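Local coordinates for protein putative D-glycero-D-manno-heptose 7-phosphate kinase (Campylobacter jejuni subsp. jejuni, PDB 4N3O) that phosphorylates D-glycero-alpha-D-manno-heptose 7-phosphate at C-1 with ATP, a step toward the GDP-heptose used to build capsule polysaccharide, at residues Y69-N77 and Y88-P99. Residues are numbered along the deposited sequence; the frame is centred on the assembly and turned at random.
Sequences YESKEFLGN and YNRIVKDFTKKP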
loop_
_atom_site.group_PDB
_atom_site.type_symbol
_atom_site.label_atom_id
_atom_site.label_comp_id
_atom_site.label_asym_id
_atom_site.label_seq_id
_atom_site.Cartn_x
_atom_site.Cartn_y
_atom_site.Cartn_z
ATOM N N TYR A 69 -3.151 18.956 -29.668
ATOM C CA TYR A 69 -3.220 20.340 -30.137
ATOM C C TYR A 69 -1.859 20.797 -30.575
ATOM O O TYR A 69 -0.855 20.142 -30.309
ATOM C CB TYR A 69 -3.658 21.297 -29.018
ATOM C CG TYR A 69 -4.905 20.884 -28.289
ATOM C CD1 TYR A 69 -6.170 21.126 -28.827
ATOM C CD2 TYR A 69 -4.825 20.261 -27.061
ATOM C CE1 TYR A 69 -7.318 20.738 -28.157
ATOM C CE2 TYR A 69 -5.962 19.878 -26.381
ATOM C CZ TYR A 69 -7.207 20.108 -26.932
ATOM O OH TYR A 69 -8.329 19.707 -26.241
ATOM N N GLU A 70 -1.840 21.946 -31.231
ATOM C CA GLU A 70 -0.612 22.583 -31.651
ATOM C C GLU A 70 -0.074 23.427 -30.496
ATOM O O GLU A 70 -0.826 24.111 -29.807
ATOM C CB GLU A 70 -0.857 23.473 -32.875
ATOM C CG GLU A 70 -1.027 22.702 -34.173
ATOM C CD GLU A 70 0.257 22.021 -34.621
ATOM O OE1 GLU A 70 1.354 22.475 -34.218
ATOM O OE2 GLU A 70 0.168 21.038 -35.388
ATOM N N SER A 71 1.237 23.374 -30.305
ATOM C CA SER A 71 1.918 24.120 -29.256
ATOM C C SER A 71 1.726 25.638 -29.385
ATOM O O SER A 71 2.208 26.243 -30.337
ATOM C CB SER A 71 3.409 23.777 -29.295
ATOM O OG SER A 71 4.146 24.537 -28.366
ATOM N N LYS A 72 1.008 26.229 -28.426
ATOM C CA LYS A 72 0.765 27.683 -28.365
ATOM C C LYS A 72 0.639 28.152 -26.902
ATOM O O LYS A 72 0.574 27.330 -25.982
ATOM C CB LYS A 72 -0.476 28.072 -29.168
ATOM C CG LYS A 72 -1.751 27.382 -28.729
ATOM C CD LYS A 72 -2.920 27.820 -29.587
ATOM C CE LYS A 72 -4.163 27.017 -29.260
ATOM N NZ LYS A 72 -5.310 27.452 -30.096
ATOM N N GLU A 73 0.593 29.466 -26.689
ATOM C CA GLU A 73 0.552 30.021 -25.326
ATOM C C GLU A 73 -0.740 29.792 -24.566
ATOM O O GLU A 73 -0.706 29.611 -23.352
ATOM C CB GLU A 73 0.863 31.526 -25.311
ATOM C CG GLU A 73 2.291 31.898 -25.693
ATOM C CD GLU A 73 2.650 33.326 -25.298
ATOM O OE1 GLU A 73 2.329 33.731 -24.149
ATOM O OE2 GLU A 73 3.280 34.032 -26.121
ATOM N N PHE A 74 -1.872 29.829 -25.262
ATOM C CA PHE A 74 -3.169 29.646 -24.608
ATOM C C PHE A 74 -4.027 28.649 -25.360
ATOM O O PHE A 74 -4.196 28.766 -26.565
ATOM C CB PHE A 74 -3.915 30.983 -24.509
ATOM C CG PHE A 74 -5.248 30.896 -23.798
ATOM C CD1 PHE A 74 -5.326 31.024 -22.416
ATOM C CD2 PHE A 74 -6.430 30.712 -24.516
ATOM C CE1 PHE A 74 -6.548 30.954 -21.761
ATOM C CE2 PHE A 74 -7.654 30.642 -23.866
ATOM C CZ PHE A 74 -7.709 30.757 -22.483
ATOM N N LEU A 75 -4.567 27.680 -24.624
ATOM C CA LEU A 75 -5.442 26.657 -25.169
ATOM C C LEU A 75 -6.860 26.915 -24.673
ATOM O O LEU A 75 -7.149 26.793 -23.473
ATOM C CB LEU A 75 -4.991 25.284 -24.699
ATOM C CG LEU A 75 -3.572 24.870 -25.059
ATOM C CD1 LEU A 75 -3.299 23.481 -24.495
ATOM C CD2 LEU A 75 -3.371 24.895 -26.565
ATOM N N GLY A 76 -7.743 27.278 -25.594
ATOM C CA GLY A 76 -9.129 27.562 -25.256
ATOM C C GLY A 76 -9.855 26.286 -24.926
ATOM O O GLY A 76 -9.442 25.206 -25.361
ATOM N N ASN A 77 -10.944 26.418 -24.170
ATOM C CA ASN A 77 -11.742 25.266 -23.727
ATOM C C ASN A 77 -12.547 24.592 -24.820
ATOM O O ASN A 77 -13.147 25.262 -25.651
ATOM C CB ASN A 77 -12.676 25.680 -22.594
ATOM C CG ASN A 77 -11.921 26.062 -21.341
ATOM O OD1 ASN A 77 -10.703 25.870 -21.249
ATOM N ND2 ASN A 77 -12.638 26.595 -20.362
ATOM N N TYR A 88 -1.970 24.075 -17.883
ATOM C CA TYR A 88 -1.010 24.489 -18.902
ATOM C C TYR A 88 -0.990 26.017 -19.088
ATOM O O TYR A 88 0.062 26.654 -19.005
ATOM C CB TYR A 88 -1.318 23.815 -20.233
ATOM C CG TYR A 88 -0.443 24.317 -21.340
ATOM C CD1 TYR A 88 0.870 23.905 -21.443
ATOM C CD2 TYR A 88 -0.935 25.218 -22.288
ATOM C CE1 TYR A 88 1.687 24.375 -22.457
ATOM C CE2 TYR A 88 -0.131 25.687 -23.308
ATOM C CZ TYR A 88 1.182 25.264 -23.386
ATOM O OH TYR A 88 1.995 25.725 -24.388
ATOM N N ASN A 89 -2.160 26.594 -19.333
ATOM C CA ASN A 89 -2.279 28.036 -19.517
ATOM C C ASN A 89 -1.621 28.829 -18.382
ATOM O O ASN A 89 -0.935 29.816 -18.626
ATOM C CB ASN A 89 -3.751 28.429 -19.648
ATOM C CG ASN A 89 -4.419 27.852 -20.903
ATOM O OD1 ASN A 89 -3.757 27.406 -21.843
ATOM N ND2 ASN A 89 -5.746 27.867 -20.914
ATOM N N ARG A 90 -1.790 28.366 -17.150
ATOM C CA ARG A 90 -1.243 29.053 -15.996
ATOM C C ARG A 90 0.285 28.910 -15.917
ATOM O O ARG A 90 0.985 29.854 -15.568
ATOM C CB ARG A 90 -1.924 28.535 -14.738
ATOM C CG ARG A 90 -1.595 29.284 -13.457
ATOM C CD ARG A 90 -2.178 30.691 -13.397
ATOM N NE ARG A 90 -1.868 31.294 -12.097
ATOM C CZ ARG A 90 -2.650 31.245 -11.019
ATOM N NH1 ARG A 90 -3.843 30.654 -11.055
ATOM N NH2 ARG A 90 -2.240 31.816 -9.892
ATOM N N ILE A 91 0.804 27.735 -16.247
ATOM C CA ILE A 91 2.258 27.523 -16.266
ATOM C C ILE A 91 2.933 28.416 -17.308
ATOM O O ILE A 91 4.076 28.834 -17.130
ATOM C CB ILE A 91 2.618 26.056 -16.586
ATOM C CG1 ILE A 91 2.139 25.122 -15.471
ATOM C CG2 ILE A 91 4.117 25.906 -16.776
ATOM C CD1 ILE A 91 2.777 25.373 -14.115
ATOM N N VAL A 92 2.237 28.688 -18.403
ATOM C CA VAL A 92 2.780 29.552 -19.465
ATOM C C VAL A 92 2.663 31.047 -19.138
ATOM O O VAL A 92 3.573 31.821 -19.422
ATOM C CB VAL A 92 2.061 29.301 -20.806
ATOM C CG1 VAL A 92 2.454 30.350 -21.836
ATOM C CG2 VAL A 92 2.357 27.900 -21.310
ATOM N N LYS A 93 1.538 31.426 -18.544
ATOM C CA LYS A 93 1.259 32.811 -18.188
ATOM C C LYS A 93 2.173 33.319 -17.077
ATOM O O LYS A 93 2.697 34.423 -17.153
ATOM C CB LYS A 93 -0.206 32.931 -17.751
ATOM C CG LYS A 93 -0.643 34.327 -17.337
ATOM C CD LYS A 93 -2.090 34.338 -16.850
ATOM C CE LYS A 93 -2.266 33.476 -15.609
ATOM N NZ LYS A 93 -3.667 33.434 -15.107
ATOM N N ASP A 94 2.375 32.493 -16.059
ATOM C CA ASP A 94 3.181 32.877 -14.900
ATOM C C ASP A 94 4.654 32.442 -14.833
ATOM O O ASP A 94 5.378 32.949 -13.974
ATOM C CB ASP A 94 2.453 32.425 -13.625
ATOM C CG ASP A 94 1.121 33.145 -13.431
ATOM O OD1 ASP A 94 0.812 34.068 -14.220
ATOM O OD2 ASP A 94 0.390 32.800 -12.478
ATOM N N PHE A 95 5.122 31.560 -15.720
ATOM C CA PHE A 95 6.528 31.108 -15.633
ATOM C C PHE A 95 7.345 31.114 -16.933
ATOM O O PHE A 95 8.278 31.901 -17.068
ATOM C CB PHE A 95 6.595 29.712 -14.969
ATOM C CG PHE A 95 5.998 29.676 -13.591
ATOM C CD1 PHE A 95 6.675 30.221 -12.515
ATOM C CD2 PHE A 95 4.753 29.114 -13.372
ATOM C CE1 PHE A 95 6.117 30.217 -11.246
ATOM C CE2 PHE A 95 4.190 29.096 -12.100
ATOM C CZ PHE A 95 4.874 29.650 -11.039
ATOM N N THR A 96 6.991 30.247 -17.883
ATOM C CA THR A 96 7.760 30.093 -19.133
ATOM C C THR A 96 7.675 31.194 -20.188
ATOM O O THR A 96 8.587 31.312 -20.992
ATOM C CB THR A 96 7.379 28.790 -19.859
ATOM O OG1 THR A 96 5.996 28.830 -20.245
ATOM C CG2 THR A 96 7.651 27.586 -18.972
ATOM N N LYS A 97 6.569 31.938 -20.224
ATOM C CA LYS A 97 6.349 33.043 -21.191
ATOM C C LYS A 97 6.380 32.606 -22.667
ATOM O O LYS A 97 6.359 33.446 -23.569
ATOM C CB LYS A 97 7.382 34.165 -20.991
ATOM C CG LYS A 97 7.603 34.584 -19.550
ATOM C CD LYS A 97 6.308 34.988 -18.872
ATOM C CE LYS A 97 6.531 35.302 -17.405
ATOM N NZ LYS A 97 5.243 35.666 -16.761
ATOM N N LYS A 98 6.412 31.301 -22.903
ATOM C CA LYS A 98 6.490 30.765 -24.254
ATOM C C LYS A 98 5.778 29.403 -24.332
ATOM O O LYS A 98 5.511 28.776 -23.299
ATOM C CB LYS A 98 7.960 30.617 -24.644
ATOM C CG LYS A 98 8.757 29.737 -23.682
ATOM C CD LYS A 98 10.240 29.684 -24.020
ATOM C CE LYS A 98 10.502 28.955 -25.328
ATOM N NZ LYS A 98 11.955 28.914 -25.652
ATOM N N PRO A 99 5.468 28.940 -25.553
ATOM C CA PRO A 99 4.798 27.653 -25.683
ATOM C C PRO A 99 5.721 26.478 -25.333
ATOM O O PRO A 99 6.943 26.620 -25.331
ATOM C CB PRO A 99 4.404 27.596 -27.164
ATOM C CG PRO A 99 4.675 28.956 -27.729
ATOM C CD PRO A 99 5.711 29.578 -26.858
#
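Asn89, on the helix 82-96, reads the backbone of Leu75 with both ends of its carboxamide, a compact example of a side-chain amide pairing with an extended chain much as a neighbouring strand would. Leu75 N donates to Asn89 OD1 at 2.9 Å, with a nearly straight angle of 171°, while Asn89 ND2 returns a bond of 3.1 Å to Leu75 O. That carbonyl oxygen lies almost in the amide plane of Asn89, so the NH2 group is used along its own N-H direction. The ring of Phe74 lies over this amide, the two planes only 21° apart, and Asn89 ND2 sits above one face of the ring, 3.3 Å from Phe74 CE1.

The preceding residue, Tyr88, works differently. Its CG is anti to the backbone N (chi1 174°), which directs the ring at the loop; Tyr88 OH donates to Lys72 O at 2.7 Å, the acceptor lying at the ring edge, near its plane. The same hydroxyl is also hydrogen-bonded to Leu100 N. The Leu75 and Tyr88 side chains cross at about a right angle, with Leu75 CD1 3.7 Å from Tyr88 CD2, and Val92 CG2 lies over one face of the tyrosine ring, toward its rim. Val92 CG1 also packs against Glu73 CB. Beyond the helix, Pro99 CB rests against Ser71 OG, whose hydrogen bond goes to Leu100 O.

The contact thus ties the loop after strand 65-70 to the helix that follows it, in the N-terminal part of this GHMP kinase. All three crossing hydrogen bonds pair helix side chains with loop main chain, so the polar part of the contact probably fixes the path of the loop backbone, while Leu75 and Phe74 add side-chain packing.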